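Local atomic coordinates of L-asparaginase 1 (Escherichia coli, PDB entry 6NXC), a protein that catalyses the hydrolysis of L-asparagine to L-aspartate and ammonium as a homotetrameric enzyme that L-asparagine also activates allosterically. Residues Gly284-Asn289 with Thr327-Leu332. The protein carries 1 engineered substitution. Residues are numbered along the deposited sequence; the frame is centred on the assembly and turned at random.
Sequences GIVVVN and TKLHYL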
# COMPACT_ATOMS: atom_id res chain seq x y z
N GLY B 284 9.22 42.63 -3.04
CA GLY B 284 9.87 41.87 -4.13
C GLY B 284 10.19 40.44 -3.70
O GLY B 284 10.80 39.68 -4.50
N ILE B 285 9.74 40.08 -2.49
CA ILE B 285 9.96 38.70 -2.01
C ILE B 285 9.00 37.74 -2.73
O ILE B 285 7.79 38.06 -2.90
CB ILE B 285 9.81 38.70 -0.49
CG1 ILE B 285 10.90 39.52 0.22
CG2 ILE B 285 9.73 37.28 -0.00
CD1 ILE B 285 10.59 39.80 1.61
N VAL B 286 9.51 36.59 -3.24
CA VAL B 286 8.67 35.55 -3.89
C VAL B 286 8.10 34.68 -2.79
O VAL B 286 8.87 33.99 -2.10
CB VAL B 286 9.48 34.74 -4.91
CG1 VAL B 286 8.62 33.59 -5.43
CG2 VAL B 286 10.03 35.66 -6.01
N VAL B 287 6.80 34.72 -2.58
CA VAL B 287 6.14 33.88 -1.55
C VAL B 287 5.37 32.75 -2.26
O VAL B 287 4.46 33.04 -3.07
CB VAL B 287 5.23 34.70 -0.63
CG1 VAL B 287 4.64 33.87 0.46
CG2 VAL B 287 6.01 35.84 -0.07
N VAL B 288 5.76 31.51 -2.00
CA VAL B 288 5.19 30.28 -2.62
C VAL B 288 4.42 29.48 -1.57
O VAL B 288 4.98 29.12 -0.57
CB VAL B 288 6.29 29.47 -3.31
CG1 VAL B 288 5.68 28.36 -4.12
CG2 VAL B 288 7.06 30.35 -4.25
N ASN B 289 3.19 29.11 -1.91
CA ASN B 289 2.30 28.32 -1.05
C ASN B 289 2.41 26.84 -1.47
O ASN B 289 2.03 26.54 -2.59
CB ASN B 289 0.85 28.80 -1.21
CG ASN B 289 -0.06 28.24 -0.12
OD1 ASN B 289 0.44 27.84 0.93
ND2 ASN B 289 -1.34 28.45 -0.30
N THR B 327 14.74 24.13 -4.51
CA THR B 327 15.80 24.10 -5.50
C THR B 327 15.34 24.96 -6.69
O THR B 327 16.15 25.57 -7.28
CB THR B 327 16.25 22.68 -5.80
OG1 THR B 327 15.08 22.01 -6.28
CG2 THR B 327 16.78 22.03 -4.56
N LYS B 328 14.04 24.97 -7.05
CA LYS B 328 13.51 25.74 -8.17
C LYS B 328 13.74 27.24 -7.89
O LYS B 328 14.10 27.99 -8.80
CB LYS B 328 12.02 25.48 -8.35
CG LYS B 328 11.47 25.90 -9.71
CD LYS B 328 10.02 25.46 -9.85
CE LYS B 328 9.44 25.85 -11.16
NZ LYS B 328 8.04 25.39 -11.28
N LEU B 329 13.52 27.67 -6.62
CA LEU B 329 13.72 29.12 -6.25
C LEU B 329 15.21 29.45 -6.36
O LEU B 329 15.52 30.46 -6.91
CB LEU B 329 13.22 29.37 -4.85
CG LEU B 329 11.71 29.44 -4.79
CD1 LEU B 329 11.27 29.31 -3.36
CD2 LEU B 329 11.27 30.76 -5.40
N HIS B 330 16.09 28.58 -5.85
CA HIS B 330 17.57 28.73 -5.96
C HIS B 330 17.90 28.90 -7.41
O HIS B 330 18.66 29.87 -7.79
CB HIS B 330 18.38 27.59 -5.39
CG HIS B 330 18.55 27.74 -3.90
ND1 HIS B 330 19.63 28.43 -3.37
CD2 HIS B 330 17.89 27.23 -2.86
CE1 HIS B 330 19.52 28.39 -2.06
NE2 HIS B 330 18.50 27.64 -1.73
N TYR B 331 17.30 28.06 -8.28
CA TYR B 331 17.61 28.12 -9.71
C TYR B 331 17.12 29.45 -10.33
O TYR B 331 17.92 30.18 -10.92
CB TYR B 331 16.98 26.90 -10.41
CG TYR B 331 16.84 27.05 -11.90
CD1 TYR B 331 17.93 27.03 -12.72
CD2 TYR B 331 15.61 27.21 -12.47
CE1 TYR B 331 17.83 27.15 -14.09
CE2 TYR B 331 15.47 27.37 -13.83
CZ TYR B 331 16.59 27.37 -14.64
OH TYR B 331 16.38 27.54 -15.96
N LEU B 332 15.88 29.81 -10.11
CA LEU B 332 15.31 30.99 -10.78
C LEU B 332 15.92 32.27 -10.21
O LEU B 332 16.21 33.17 -11.05
CB LEU B 332 13.78 30.98 -10.58
CG LEU B 332 13.03 29.94 -11.40
CD1 LEU B 332 11.61 29.87 -10.89
CD2 LEU B 332 13.07 30.21 -12.91
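Val286 on strand 286-291 and Leu329 on helix 322-333 mark the nearest approach of the two backbones, with 8.5 Å between their CA atoms, a separation bridged entirely by aliphatic side chains. Val286 and Val288, two residues apart on the strand, both direct their CB toward the helix, whereas Val287 directs its own away, against Leu257 and Leu259 of strand 256-261. The helix answers with one residue. Leu329 CD2 meets Val286 CG1 at 3.9 Å, ordinary methyl-to-methyl van der Waals distance, and the two side chains pass alongside each other in opposite directions. Val286 CG1 is trans to the backbone N (chi1 174°), which swings this methyl along the strand toward Val288. There it lies 3.8 Å from Val288 CG2, so that the two methyls touch and form a continuous apolar surface on that face of the strand. Val288 CG2 faces the isobutyl fork more evenly: it is 4.4 Å from Leu329 CD2 and also 4.4 Å from Leu329 CD1. Being longer than the Val286 contact, this second one is looser. Around the contact, Leu329 also touches Ile258 of the adjoining parallel strand and Met346, while Ile342 packs on Val286, so helix 339-346 contributes to the same apolar layer. The arrangement joins a helix to one face of the four-stranded parallel sheet of the C-terminal asparaginase domain. The activator site lies nearby but apart: the Val288 side chain is about 11 Å from a bound asparagine. With just 92 Å² buried over both segments and methyl contacts alone, the interface is small and nondirectional; it probably relies on shape and exclusion of water, and the buried side chains that meet bring no polar group needing a partner.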